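Local coordinates for outer membrane protein Omp121 (Bacteroides thetaiotaomicron, PDB 5FQ8) that probably imports nutrients across the outer membrane as a TonB-dependent receptor, with a plug domain seated inside a beta barrel and metal ions bound to the protein, at residues B[91-95]-B[672-677]; B[643-649]-B[667-673]; B[690-696]-B[733-738]. All coordinates share one frame; numbering follows the deposited sequence.

The three contacts lie around one region of the barrel wall, at strand 661-680 and its neighbours. Contacts 1 and 2 share Thr672 and Asp673 on strand 661-680, and their centres lie about 12 Å apart; contact 1 brings a plug loop to this strand, while contact 2 pairs it with strand 643-656. Contact 3 is centred about 10 Å from contact 1 and about 18 Å from contact 2. It joins contact 1 through probable hydrogen bonds from Leu694 N to Gln675 O (2.9 Å) and from Asn693 ND2 to Lys674 O (3.0 Å). Contacts 1 and 2 are away from the annotated sites, whereas the Gln690 side chain of contact 3 is about 13 Å from the bound magnesium ion.

Contact 1 (B[91-95]-B[672-677]); sequences VSSLS and TDKQIF
Gln675 provides the clear hydrogen bond between the two segments: its NE2 donates to Ser92 O at 2.8 Å. The N-H...O angle of 134° shows a bent bond, and the acceptor is tilted from the glutamine amide plane. The other end of that amide is modelled against the backbone nitrogen of Leu94 at a separation too short to be real, which makes the exact placement of the amide, and so the detailed geometry of its bond, doubtful.

Close by, Thr672 OG1 packs against the CB of Ser92 at 3.2 Å, so two side chains of 672-677 meet one serine, through its carbonyl and through its methylene. The arrangement is that of a TonB-dependent receptor: 91-95 is a loop of the plug domain, between strands 84-88 and 101-103, lying against strand 661-680 of the surrounding barrel. Asn98 fixes the loop from within by accepting from the backbone nitrogen of Ser93, while Asn699 of the adjoining strand 697-712 donates to Val91 O.

Apolar packing is concentrated on Phe677. Its CG stands opposite its own backbone N (chi1 173°), which carries the ring to Leu94 and Ser95. Leu94 CB lies over one face, displaced toward the rim and 4.2 Å from CD1. Ser95 CB instead approaches the edge in the ring plane, 3.4 Å from CE1. The Ser95 hydroxyl is turned back to its own loop, where OG donates to Leu94 O at 2.7 Å, in the carbonyl plane and on a lone pair.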
ATOM      1  N   VAL B  91      -7.003   4.013  37.734  1.00 27.64           N
ATOM      2  CA  VAL B  91      -7.640   3.985  36.425  1.00 26.43           C
ATOM      3  C   VAL B  91      -9.125   4.259  36.594  1.00 26.80           C
ATOM      4  O   VAL B  91      -9.813   3.551  37.324  1.00 27.09           O
ATOM      5  CB  VAL B  91      -7.408   2.637  35.735  1.00 26.07           C
ATOM      6  CG1 VAL B  91      -8.313   2.491  34.567  1.00 25.91           C
ATOM      7  CG2 VAL B  91      -5.979   2.500  35.308  1.00 25.70           C
ATOM      8  N   SER B  92      -9.623   5.291  35.934  1.00 26.82           N
ATOM      9  CA  SER B  92     -11.057   5.494  35.874  1.00 27.15           C
ATOM     10  C   SER B  92     -11.641   5.071  34.544  1.00 38.25           C
ATOM     11  O   SER B  92     -12.765   4.570  34.496  1.00 30.54           O
ATOM     12  CB  SER B  92     -11.393   6.957  36.114  1.00 27.47           C
ATOM     13  OG  SER B  92     -10.823   7.394  37.324  1.00 29.02           O
ATOM     14  N   SER B  93     -10.896   5.260  33.463  1.00 32.49           N
ATOM     15  CA  SER B  93     -11.380   4.973  32.120  1.00 26.19           C
ATOM     16  C   SER B  93     -11.108   3.508  31.823  1.00 26.18           C
ATOM     17  O   SER B  93      -9.953   3.072  31.830  1.00 25.62           O
ATOM     18  CB  SER B  93     -10.692   5.892  31.110  1.00 29.54           C
ATOM     19  OG  SER B  93     -11.323   5.880  29.840  1.00 25.78           O
ATOM     20  N   LEU B  94     -12.166   2.731  31.593  1.00 26.05           N
ATOM     21  CA  LEU B  94     -11.943   1.310  31.394  1.00 25.85           C
ATOM     22  C   LEU B  94     -11.289   1.045  30.058  1.00 32.24           C
ATOM     23  O   LEU B  94     -10.571   0.061  29.909  1.00 35.71           O
ATOM     24  CB  LEU B  94     -13.242   0.541  31.512  1.00 26.16           C
ATOM     25  CG  LEU B  94     -13.059  -0.786  32.212  1.00 34.94           C
ATOM     26  CD1 LEU B  94     -12.346  -0.530  33.500  1.00 26.36           C
ATOM     27  CD2 LEU B  94     -14.413  -1.380  32.468  1.00 34.67           C
ATOM     28  N   SER B  95     -11.533   1.891  29.078  1.00 25.30           N
ATOM     29  CA  SER B  95     -10.675   1.935  27.915  1.00 54.99           C
ATOM     30  C   SER B  95     -10.879   3.249  27.219  1.00 48.43           C
ATOM     31  O   SER B  95     -12.004   3.594  26.849  1.00 25.14           O
ATOM     32  CB  SER B  95     -10.944   0.785  26.966  1.00 53.50           C
ATOM     33  OG  SER B  95     -10.109  -0.305  27.293  1.00 60.22           O
ATOM     34  N   THR B 672     -16.206   7.301  39.080  1.00 35.48           N
ATOM     35  CA  THR B 672     -16.430   7.599  37.669  1.00 34.11           C
ATOM     36  C   THR B 672     -17.619   6.780  37.173  1.00 29.53           C
ATOM     37  O   THR B 672     -17.549   5.552  37.116  1.00 29.35           O
ATOM     38  CB  THR B 672     -15.176   7.295  36.861  1.00 43.64           C
ATOM     39  OG1 THR B 672     -14.079   8.022  37.415  1.00 28.71           O
ATOM     40  CG2 THR B 672     -15.373   7.703  35.420  1.00 28.44           C
ATOM     41  N   ASP B 673     -18.702   7.460  36.810  1.00 29.88           N
ATOM     42  CA  ASP B 673     -19.955   6.813  36.452  1.00 30.12           C
ATOM     43  C   ASP B 673     -20.316   7.075  34.996  1.00 29.85           C
ATOM     44  O   ASP B 673     -19.867   8.043  34.386  1.00 33.95           O
ATOM     45  CB  ASP B 673     -21.098   7.299  37.341  1.00 30.88           C
ATOM     46  CG  ASP B 673     -22.236   6.317  37.399  1.00 31.21           C
ATOM     47  OD1 ASP B 673     -21.996   5.124  37.166  1.00 30.91           O
ATOM     48  OD2 ASP B 673     -23.371   6.728  37.684  1.00 31.81           O
ATOM     49  N   LYS B 674     -21.154   6.204  34.455  1.00 29.90           N
ATOM     50  CA  LYS B 674     -21.711   6.329  33.109  1.00 29.76           C
ATOM     51  C   LYS B 674     -20.639   6.520  32.041  1.00 29.11           C
ATOM     52  O   LYS B 674     -20.896   7.123  31.005  1.00 29.82           O
ATOM     53  CB  LYS B 674     -22.733   7.466  33.024  1.00 30.28           C
ATOM     54  CG  LYS B 674     -23.767   7.499  34.129  1.00 35.19           C
ATOM     55  CD  LYS B 674     -24.493   6.183  34.281  1.00 43.34           C
ATOM     56  CE  LYS B 674     -25.814   6.354  35.030  1.00 49.25           C
ATOM     57  NZ  LYS B 674     -25.732   7.406  36.081  1.00 51.35           N
ATOM     58  N   GLN B 675     -19.436   6.015  32.262  1.00 28.68           N
ATOM     59  CA  GLN B 675     -18.408   6.095  31.237  1.00 28.09           C
ATOM     60  C   GLN B 675     -18.809   5.268  30.022  1.00 40.73           C
ATOM     61  O   GLN B 675     -19.130   4.083  30.142  1.00 40.11           O
ATOM     62  CB  GLN B 675     -17.081   5.625  31.826  1.00 27.75           C
ATOM     63  CG  GLN B 675     -16.269   4.663  31.011  1.00 27.21           C
ATOM     64  CD  GLN B 675     -15.190   4.019  31.840  1.00 27.02           C
ATOM     65  OE1 GLN B 675     -14.336   3.313  31.336  1.00 26.60           O
ATOM     66  NE2 GLN B 675     -15.223   4.274  33.127  1.00 37.54           N
ATOM     67  N   ILE B 676     -18.809   5.901  28.852  1.00 38.29           N
ATOM     68  CA  ILE B 676     -19.177   5.214  27.620  1.00 27.49           C
ATOM     69  C   ILE B 676     -18.060   4.275  27.199  1.00 26.95           C
ATOM     70  O   ILE B 676     -16.900   4.671  27.091  1.00 26.61           O
ATOM     71  CB  ILE B 676     -19.483   6.220  26.507  1.00 27.51           C
ATOM     72  CG1 ILE B 676     -20.774   6.964  26.780  1.00 28.10           C
ATOM     73  CG2 ILE B 676     -19.626   5.509  25.225  1.00 27.27           C
ATOM     74  CD1 ILE B 676     -20.571   8.330  27.288  1.00 28.31           C
ATOM     75  N   PHE B 677     -18.416   3.034  26.910  1.00 26.90           N
ATOM     76  CA  PHE B 677     -17.424   2.001  26.690  1.00 26.47           C
ATOM     77  C   PHE B 677     -18.024   0.938  25.791  1.00 26.45           C
ATOM     78  O   PHE B 677     -19.223   0.670  25.863  1.00 29.40           O
ATOM     79  CB  PHE B 677     -16.983   1.416  28.037  1.00 26.96           C
ATOM     80  CG  PHE B 677     -16.097   0.228  27.927  1.00 26.19           C
ATOM     81  CD1 PHE B 677     -14.779   0.366  27.591  1.00 26.60           C
ATOM     82  CD2 PHE B 677     -16.579  -1.021  28.194  1.00 27.31           C
ATOM     83  CE1 PHE B 677     -13.958  -0.714  27.503  1.00 25.68           C
ATOM     84  CE2 PHE B 677     -15.765  -2.115  28.103  1.00 26.05           C
ATOM     85  CZ  PHE B 677     -14.439  -1.958  27.756  1.00 26.18           C
TER

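Contact 2 (B[643-649]-B[667-673]); sequences EMTTESE and YYNRNTD
Met644 to Glu649 pair antiparallel with Tyr668 to Asp673, the strand axes approaching to 4.6 Å at 171° and the pairs alternating between hydrogen-bonded and non-hydrogen-bonded. Met644 with Asp673, Thr646 with Asn671 and Ser648 with Asn669 each exchange two backbone bonds; Thr646 N to Asn671 O and Asn671 N to Thr646 O both measure 2.8 Å. In between, CA-H...O contacts are made, as from Thr645 CA to Asn671 O at 3.2 Å.

On the face bearing Thr645, Glu647 and Glu649, the hydroxyls Thr645 OG1 and Thr672 OG1 are hydrogen-bonded at 3.2 Å, with the donor left open. The CG2 methyl of Thr672 lies opposite its own backbone N and fits between Thr645 OG1 (3.3 Å) and the carboxylate of Glu643. Strands 643-656 and 661-680 form a beta hairpin of the barrel wall, and this face looks onto the plug. Arg670 and Glu647 lean together there with guanidinium and carboxylate planes 83° apart; their salt bridge is modelled too short, so its detailed geometry is doubtful. Plug partners are firmer: Arg670 NH2 donates to the carbonyls of Lys145 and Ala158, Glu647 OE1 accepts from Ala147 N, and Glu649 forms a salt bridge with Arg89. Glu647 also bridges to Arg89, but through the same uncertain OE2. Arg89 would be expected to favour the ionised forms of both acids.

The opposite face is partly exposed and carries Met644, Thr646, Ser648, Asn669, Asn671 and Asp673. Here one water bridges the strands, 2.7 Å from Ser648 OG, with a weak bond of 2.9 Å from Asn669 ND2.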
ATOM      1  N   GLU B 643     -20.750  11.053  30.836  1.00 29.56           N
ATOM      2  CA  GLU B 643     -20.046  10.513  31.986  1.00 29.49           C
ATOM      3  C   GLU B 643     -19.943  11.568  33.076  1.00 29.92           C
ATOM      4  O   GLU B 643     -19.861  12.765  32.804  1.00 32.94           O
ATOM      5  CB  GLU B 643     -18.652  10.029  31.580  1.00 28.83           C
ATOM      6  CG  GLU B 643     -17.663   9.874  32.736  1.00 28.76           C
ATOM      7  CD  GLU B 643     -16.281   9.399  32.320  1.00 29.22           C
ATOM      8  OE1 GLU B 643     -16.169   8.633  31.350  1.00 27.76           O
ATOM      9  OE2 GLU B 643     -15.295   9.793  32.976  1.00 35.21           O
ATOM     10  N   MET B 644     -19.985  11.123  34.320  1.00 30.18           N
ATOM     11  CA  MET B 644     -19.894  12.023  35.456  1.00 30.64           C
ATOM     12  C   MET B 644     -18.983  11.387  36.486  1.00 30.51           C
ATOM     13  O   MET B 644     -19.271  10.293  36.967  1.00 30.56           O
ATOM     14  CB  MET B 644     -21.273  12.304  36.046  1.00 31.38           C
ATOM     15  CG  MET B 644     -21.371  13.603  36.782  1.00 31.91           C
ATOM     16  SD  MET B 644     -21.107  14.995  35.698  1.00 32.50           S
ATOM     17  CE  MET B 644     -22.307  14.689  34.444  1.00 32.14           C
ATOM     18  N   THR B 645     -17.872  12.043  36.784  1.00 30.35           N
ATOM     19  CA  THR B 645     -17.023  11.654  37.896  1.00 30.35           C
ATOM     20  C   THR B 645     -17.349  12.536  39.092  1.00 35.68           C
ATOM     21  O   THR B 645     -17.416  13.759  38.959  1.00 43.60           O
ATOM     22  CB  THR B 645     -15.543  11.782  37.549  1.00 29.81           C
ATOM     23  OG1 THR B 645     -15.203  10.857  36.516  1.00 29.22           O
ATOM     24  CG2 THR B 645     -14.709  11.467  38.756  1.00 29.89           C
ATOM     25  N   THR B 646     -17.580  11.916  40.246  1.00 33.93           N
ATOM     26  CA  THR B 646     -17.795  12.624  41.496  1.00 32.03           C
ATOM     27  C   THR B 646     -16.706  12.238  42.477  1.00 31.96           C
ATOM     28  O   THR B 646     -16.377  11.059  42.610  1.00 31.68           O
ATOM     29  CB  THR B 646     -19.145  12.308  42.116  1.00 32.67           C
ATOM     30  OG1 THR B 646     -20.156  12.317  41.107  1.00 32.66           O
ATOM     31  CG2 THR B 646     -19.493  13.347  43.152  1.00 33.40           C
ATOM     32  N   GLU B 647     -16.154  13.236  43.168  1.00 32.26           N
ATOM     33  CA  GLU B 647     -15.085  12.995  44.122  1.00 32.26           C
ATOM     34  C   GLU B 647     -15.357  13.733  45.414  1.00 47.79           C
ATOM     35  O   GLU B 647     -15.887  14.843  45.397  1.00 33.43           O
ATOM     36  CB  GLU B 647     -13.743  13.437  43.575  1.00 31.91           C
ATOM     37  CG  GLU B 647     -12.588  13.085  44.460  1.00 31.70           C
ATOM     38  CD  GLU B 647     -11.287  13.281  43.767  1.00 31.14           C
ATOM     39  OE1 GLU B 647     -11.015  14.411  43.333  1.00 31.15           O
ATOM     40  OE2 GLU B 647     -10.546  12.306  43.625  1.00 31.45           O
ATOM     41  N   SER B 648     -15.012  13.091  46.529  1.00 42.61           N
ATOM     42  CA  SER B 648     -14.948  13.709  47.848  1.00 36.63           C
ATOM     43  C   SER B 648     -13.512  13.657  48.337  1.00 33.73           C
ATOM     44  O   SER B 648     -12.835  12.639  48.187  1.00 33.26           O
ATOM     45  CB  SER B 648     -15.834  13.000  48.865  1.00 34.54           C
ATOM     46  OG  SER B 648     -17.135  12.808  48.369  1.00 36.52           O
ATOM     47  N   GLU B 649     -13.045  14.745  48.933  1.00 34.12           N
ATOM     48  CA  GLU B 649     -11.671  14.761  49.403  1.00 39.22           C
ATOM     49  C   GLU B 649     -11.528  15.652  50.624  1.00 42.70           C
ATOM     50  O   GLU B 649     -12.119  16.730  50.684  1.00 42.98           O
ATOM     51  CB  GLU B 649     -10.731  15.236  48.296  1.00 34.39           C
ATOM     52  CG  GLU B 649      -9.271  15.103  48.627  1.00 33.11           C
ATOM     53  CD  GLU B 649      -8.400  15.554  47.509  1.00 32.54           C
ATOM     54  OE1 GLU B 649      -8.948  16.142  46.559  1.00 32.39           O
ATOM     55  OE2 GLU B 649      -7.182  15.312  47.573  1.00 32.26           O
ATOM     56  N   TYR B 667      -7.183  12.316  51.791  1.00 33.55           N
ATOM     57  CA  TYR B 667      -8.079  11.169  51.718  1.00 33.48           C
ATOM     58  C   TYR B 667      -9.128  11.460  50.660  1.00 33.25           C
ATOM     59  O   TYR B 667      -9.838  12.460  50.757  1.00 33.66           O
ATOM     60  CB  TYR B 667      -8.758  10.903  53.058  1.00 34.25           C
ATOM     61  CG  TYR B 667      -7.845  10.413  54.150  1.00 53.41           C
ATOM     62  CD1 TYR B 667      -7.587   9.063  54.305  1.00 34.32           C
ATOM     63  CD2 TYR B 667      -7.261  11.301  55.051  1.00 51.29           C
ATOM     64  CE1 TYR B 667      -6.765   8.612  55.306  1.00 34.62           C
ATOM     65  CE2 TYR B 667      -6.436  10.857  56.060  1.00 42.22           C
ATOM     66  CZ  TYR B 667      -6.191   9.511  56.178  1.00 42.17           C
ATOM     67  OH  TYR B 667      -5.371   9.051  57.170  1.00 41.04           O
ATOM     68  N   TYR B 668      -9.236  10.586  49.669  1.00 32.65           N
ATOM     69  CA  TYR B 668     -10.079  10.831  48.507  1.00 32.35           C
ATOM     70  C   TYR B 668     -10.994   9.654  48.230  1.00 32.25           C
ATOM     71  O   TYR B 668     -10.670   8.502  48.513  1.00 32.11           O
ATOM     72  CB  TYR B 668      -9.254  11.104  47.273  1.00 31.67           C
ATOM     73  CG  TYR B 668      -8.314   9.991  46.927  1.00 31.12           C
ATOM     74  CD1 TYR B 668      -8.716   8.931  46.134  1.00 30.69           C
ATOM     75  CD2 TYR B 668      -7.016  10.012  47.372  1.00 31.05           C
ATOM     76  CE1 TYR B 668      -7.852   7.926  45.814  1.00 30.23           C
ATOM     77  CE2 TYR B 668      -6.150   9.014  47.060  1.00 30.59           C
ATOM     78  CZ  TYR B 668      -6.571   7.975  46.288  1.00 30.18           C
ATOM     79  OH  TYR B 668      -5.675   6.998  45.990  1.00 29.76           O
ATOM     80  N   ASN B 669     -12.132   9.962  47.626  1.00 32.32           N
ATOM     81  CA  ASN B 669     -13.131   8.963  47.267  1.00 32.27           C
ATOM     82  C   ASN B 669     -13.685   9.349  45.901  1.00 31.90           C
ATOM     83  O   ASN B 669     -14.463  10.297  45.796  1.00 32.24           O
ATOM     84  CB  ASN B 669     -14.222   8.897  48.329  1.00 33.05           C
ATOM     85  CG  ASN B 669     -15.380   8.029  47.924  1.00 33.09           C
ATOM     86  OD1 ASN B 669     -15.357   6.826  48.121  1.00 33.00           O
ATOM     87  ND2 ASN B 669     -16.414   8.640  47.370  1.00 36.87           N
ATOM     88  N   ARG B 670     -13.288   8.610  44.867  1.00 31.25           N
ATOM     89  CA  ARG B 670     -13.520   8.959  43.468  1.00 52.35           C
ATOM     90  C   ARG B 670     -14.450   7.943  42.823  1.00 48.68           C
ATOM     91  O   ARG B 670     -14.184   6.740  42.889  1.00 43.03           O
ATOM     92  CB  ARG B 670     -12.184   8.988  42.723  1.00 30.17           C
ATOM     93  CG  ARG B 670     -12.128   9.753  41.448  1.00 29.81           C
ATOM     94  CD  ARG B 670     -10.779   9.478  40.816  1.00 37.34           C
ATOM     95  NE  ARG B 670     -10.204  10.622  40.112  1.00 40.16           N
ATOM     96  CZ  ARG B 670      -9.502  11.581  40.698  1.00 38.80           C
ATOM     97  NH1 ARG B 670      -9.304  11.547  41.995  1.00 40.17           N
ATOM     98  NH2 ARG B 670      -9.011  12.579  39.989  1.00 43.05           N
ATOM     99  N   ASN B 671     -15.526   8.418  42.188  1.00 52.14           N
ATOM    100  CA  ASN B 671     -16.469   7.550  41.472  1.00 46.49           C
ATOM    101  C   ASN B 671     -16.653   8.072  40.058  1.00 37.55           C
ATOM    102  O   ASN B 671     -17.221   9.147  39.863  1.00 34.68           O
ATOM    103  CB  ASN B 671     -17.826   7.473  42.179  1.00 53.09           C
ATOM    104  CG  ASN B 671     -17.819   6.525  43.361  1.00 49.24           C
ATOM    105  OD1 ASN B 671     -17.926   6.947  44.506  1.00 57.72           O
ATOM    106  ND2 ASN B 671     -17.687   5.240  43.090  1.00 45.64           N
ATOM    107  N   THR B 672     -16.206   7.301  39.080  1.00 35.48           N
ATOM    108  CA  THR B 672     -16.430   7.599  37.669  1.00 34.11           C
ATOM    109  C   THR B 672     -17.619   6.780  37.173  1.00 29.53           C
ATOM    110  O   THR B 672     -17.549   5.552  37.116  1.00 29.35           O
ATOM    111  CB  THR B 672     -15.176   7.295  36.861  1.00 43.64           C
ATOM    112  OG1 THR B 672     -14.079   8.022  37.415  1.00 28.71           O
ATOM    113  CG2 THR B 672     -15.373   7.703  35.420  1.00 28.44           C
ATOM    114  N   ASP B 673     -18.702   7.460  36.810  1.00 29.88           N
ATOM    115  CA  ASP B 673     -19.955   6.813  36.452  1.00 30.12           C
ATOM    116  C   ASP B 673     -20.316   7.075  34.996  1.00 29.85           C
ATOM    117  O   ASP B 673     -19.867   8.043  34.386  1.00 33.95           O
ATOM    118  CB  ASP B 673     -21.098   7.299  37.341  1.00 30.88           C
ATOM    119  CG  ASP B 673     -22.236   6.317  37.399  1.00 31.21           C
ATOM    120  OD1 ASP B 673     -21.996   5.124  37.166  1.00 30.91           O
ATOM    121  OD2 ASP B 673     -23.371   6.728  37.684  1.00 31.81           O
TER
HETATM  122  O   HOH W   1     -18.088  10.910  46.683  1.00 14.50           O

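Contact 3 (B[690-696]-B[733-738]); sequences QNMNLGK and SLPEEL
Leu694 and Leu734 run alongside each other in the same direction, with CD1 of the former 3.6 Å from CD2 of the latter. The other methyl of Leu694, CD2, meets the ring of Pro735 at CD (3.9 Å), the two side chains set roughly perpendicular to each other. Pro735 CG also rests 3.8 Å from Asn693 O. Beyond it, Met692 SD is about equally near both methyls of Leu738, at 4.1 Å from CD1 and from CD2. At the far end the backbones meet where Gly695 has no side chain, its CA 3.2 Å from Ser733 O in a CA-H...O contact.

The loop after barrel strand 716-731 thus covers the end of strand 689-693, which is itself paired with strand 661-680. A short 3-10 turn at 736-737 presents Leu738, whose N donates to Pro735 O at 3.3 Å. Further out, the backbones of Met692 and Leu694 are hydrogen-bonded to those of Phe677 and Gln675. Gln690 NE2 is hydrogen-bonded to a polar side chain of another protein's chain, and Leu738 packs on an apolar side chain of that same neighbour.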
ATOM      1  N   GLN B 690     -21.470  -3.703  22.605  1.00 27.06           N
ATOM      2  CA  GLN B 690     -22.454  -2.641  22.543  1.00 27.71           C
ATOM      3  C   GLN B 690     -21.921  -1.468  23.330  1.00 36.32           C
ATOM      4  O   GLN B 690     -21.404  -1.647  24.430  1.00 35.59           O
ATOM      5  CB  GLN B 690     -23.805  -3.074  23.091  1.00 28.01           C
ATOM      6  CG  GLN B 690     -24.819  -1.962  23.039  1.00 29.04           C
ATOM      7  CD  GLN B 690     -26.146  -2.334  23.624  1.00 29.60           C
ATOM      8  OE1 GLN B 690     -27.087  -1.552  23.582  1.00 30.53           O
ATOM      9  NE2 GLN B 690     -26.234  -3.527  24.185  1.00 29.18           N
ATOM     10  N   ASN B 691     -22.012  -0.278  22.758  1.00 36.06           N
ATOM     11  CA  ASN B 691     -21.586   0.921  23.461  1.00 31.12           C
ATOM     12  C   ASN B 691     -22.660   1.310  24.459  1.00 27.89           C
ATOM     13  O   ASN B 691     -23.800   1.576  24.071  1.00 28.29           O
ATOM     14  CB  ASN B 691     -21.344   2.061  22.479  1.00 27.18           C
ATOM     15  CG  ASN B 691     -20.237   1.775  21.514  1.00 26.66           C
ATOM     16  OD1 ASN B 691     -19.342   0.985  21.787  1.00 26.34           O
ATOM     17  ND2 ASN B 691     -20.279   2.436  20.374  1.00 26.60           N
ATOM     18  N   MET B 692     -22.317   1.344  25.740  1.00 33.36           N
ATOM     19  CA  MET B 692     -23.287   1.822  26.708  1.00 31.20           C
ATOM     20  C   MET B 692     -22.566   2.463  27.875  1.00 28.51           C
ATOM     21  O   MET B 692     -21.349   2.359  28.008  1.00 28.07           O
ATOM     22  CB  MET B 692     -24.209   0.696  27.170  1.00 29.60           C
ATOM     23  CG  MET B 692     -23.522  -0.602  27.516  1.00 29.40           C
ATOM     24  SD  MET B 692     -24.602  -2.026  27.308  1.00 29.02           S
ATOM     25  CE  MET B 692     -26.185  -1.329  27.674  1.00 29.78           C
ATOM     26  N   ASN B 693     -23.340   3.163  28.696  1.00 29.04           N
ATOM     27  CA  ASN B 693     -22.813   3.781  29.905  1.00 29.14           C
ATOM     28  C   ASN B 693     -22.527   2.726  30.958  1.00 29.18           C
ATOM     29  O   ASN B 693     -23.418   1.966  31.336  1.00 29.57           O
ATOM     30  CB  ASN B 693     -23.819   4.787  30.450  1.00 29.76           C
ATOM     31  CG  ASN B 693     -24.176   5.844  29.445  1.00 29.80           C
ATOM     32  OD1 ASN B 693     -25.285   5.881  28.950  1.00 30.16           O
ATOM     33  ND2 ASN B 693     -23.234   6.712  29.136  1.00 29.45           N
ATOM     34  N   LEU B 694     -21.299   2.695  31.456  1.00 29.89           N
ATOM     35  CA  LEU B 694     -20.937   1.691  32.441  1.00 29.44           C
ATOM     36  C   LEU B 694     -21.409   2.093  33.832  1.00 29.96           C
ATOM     37  O   LEU B 694     -22.083   3.104  34.038  1.00 30.65           O
ATOM     38  CB  LEU B 694     -19.433   1.464  32.460  1.00 28.63           C
ATOM     39  CG  LEU B 694     -18.755   0.855  31.252  1.00 27.97           C
ATOM     40  CD1 LEU B 694     -17.370   0.415  31.615  1.00 29.83           C
ATOM     41  CD2 LEU B 694     -19.546  -0.302  30.737  1.00 28.92           C
ATOM     42  N   GLY B 695     -21.049   1.276  34.799  1.00 29.98           N
ATOM     43  CA  GLY B 695     -21.255   1.613  36.187  1.00 32.03           C
ATOM     44  C   GLY B 695     -20.126   2.462  36.732  1.00 33.52           C
ATOM     45  O   GLY B 695     -19.353   3.075  35.996  1.00 33.56           O
ATOM     46  N   LYS B 696     -20.035   2.486  38.051  1.00 33.33           N
ATOM     47  CA  LYS B 696     -19.026   3.266  38.748  1.00 32.31           C
ATOM     48  C   LYS B 696     -17.716   2.502  38.845  1.00 32.40           C
ATOM     49  O   LYS B 696     -17.687   1.344  39.262  1.00 39.11           O
ATOM     50  CB  LYS B 696     -19.519   3.628  40.146  1.00 30.84           C
ATOM     51  CG  LYS B 696     -20.753   4.491  40.153  1.00 31.37           C
ATOM     52  CD  LYS B 696     -21.371   4.604  41.525  1.00 32.12           C
ATOM     53  CE  LYS B 696     -22.602   5.440  41.440  1.00 32.67           C
ATOM     54  NZ  LYS B 696     -23.073   5.873  42.750  1.00 33.41           N
ATOM     55  N   SER B 733     -20.092  -1.749  39.226  1.00 48.85           N
ATOM     56  CA  SER B 733     -20.996  -2.578  38.450  1.00 35.89           C
ATOM     57  C   SER B 733     -20.665  -2.423  36.980  1.00 35.04           C
ATOM     58  O   SER B 733     -20.221  -1.366  36.537  1.00 30.03           O
ATOM     59  CB  SER B 733     -22.460  -2.219  38.697  1.00 38.58           C
ATOM     60  OG  SER B 733     -22.705  -0.868  38.365  1.00 37.10           O
ATOM     61  N   LEU B 734     -20.845  -3.506  36.241  1.00 32.45           N
ATOM     62  CA  LEU B 734     -20.858  -3.494  34.801  1.00 29.32           C
ATOM     63  C   LEU B 734     -22.221  -3.991  34.359  1.00 29.72           C
ATOM     64  O   LEU B 734     -22.686  -5.010  34.884  1.00 33.70           O
ATOM     65  CB  LEU B 734     -19.757  -4.379  34.233  1.00 28.77           C
ATOM     66  CG  LEU B 734     -18.360  -3.782  34.339  1.00 28.31           C
ATOM     67  CD1 LEU B 734     -17.352  -4.786  33.923  1.00 27.87           C
ATOM     68  CD2 LEU B 734     -18.248  -2.554  33.472  1.00 28.04           C
ATOM     69  N   PRO B 735     -22.900  -3.298  33.437  1.00 29.73           N
ATOM     70  CA  PRO B 735     -24.283  -3.646  33.086  1.00 31.33           C
ATOM     71  C   PRO B 735     -24.603  -5.132  33.043  1.00 30.35           C
ATOM     72  O   PRO B 735     -24.031  -5.888  32.254  1.00 29.93           O
ATOM     73  CB  PRO B 735     -24.436  -2.999  31.710  1.00 31.02           C
ATOM     74  CG  PRO B 735     -23.633  -1.792  31.821  1.00 29.62           C
ATOM     75  CD  PRO B 735     -22.443  -2.133  32.679  1.00 29.36           C
ATOM     76  N   GLU B 736     -25.531  -5.533  33.914  1.00 31.00           N
ATOM     77  CA  GLU B 736     -25.796  -6.946  34.157  1.00 37.51           C
ATOM     78  C   GLU B 736     -26.175  -7.659  32.881  1.00 31.10           C
ATOM     79  O   GLU B 736     -25.737  -8.786  32.636  1.00 32.80           O
ATOM     80  CB  GLU B 736     -26.925  -7.104  35.175  1.00 44.35           C
ATOM     81  CG  GLU B 736     -26.566  -6.862  36.632  1.00 52.24           C
ATOM     82  CD  GLU B 736     -27.786  -6.911  37.543  1.00 61.63           C
ATOM     83  OE1 GLU B 736     -28.912  -6.910  37.003  1.00 67.34           O
ATOM     84  OE2 GLU B 736     -27.628  -6.951  38.785  1.00 70.59           O
ATOM     85  N   GLU B 737     -26.969  -6.994  32.046  1.00 31.20           N
ATOM     86  CA  GLU B 737     -27.607  -7.636  30.909  1.00 31.25           C
ATOM     87  C   GLU B 737     -26.617  -8.277  29.966  1.00 30.61           C
ATOM     88  O   GLU B 737     -26.997  -9.179  29.222  1.00 31.83           O
ATOM     89  CB  GLU B 737     -28.462  -6.624  30.168  1.00 49.61           C
ATOM     90  CG  GLU B 737     -29.356  -5.844  31.098  1.00 52.89           C
ATOM     91  CD  GLU B 737     -28.669  -4.626  31.650  1.00 55.27           C
ATOM     92  OE1 GLU B 737     -27.929  -3.982  30.881  1.00 57.30           O
ATOM     93  OE2 GLU B 737     -28.849  -4.322  32.847  1.00 64.09           O
ATOM     94  N   LEU B 738     -25.361  -7.864  29.997  1.00 30.04           N
ATOM     95  CA  LEU B 738     -24.343  -8.424  29.124  1.00 29.45           C
ATOM     96  C   LEU B 738     -23.309  -9.230  29.883  1.00 29.26           C
ATOM     97  O   LEU B 738     -22.239  -9.503  29.336  1.00 28.74           O
ATOM     98  CB  LEU B 738     -23.644  -7.319  28.342  1.00 28.94           C
ATOM     99  CG  LEU B 738     -24.239  -6.736  27.073  1.00 28.90           C
ATOM    100  CD1 LEU B 738     -25.519  -5.987  27.332  1.00 29.46           C
ATOM    101  CD2 LEU B 738     -23.217  -5.813  26.471  1.00 28.35           C
TER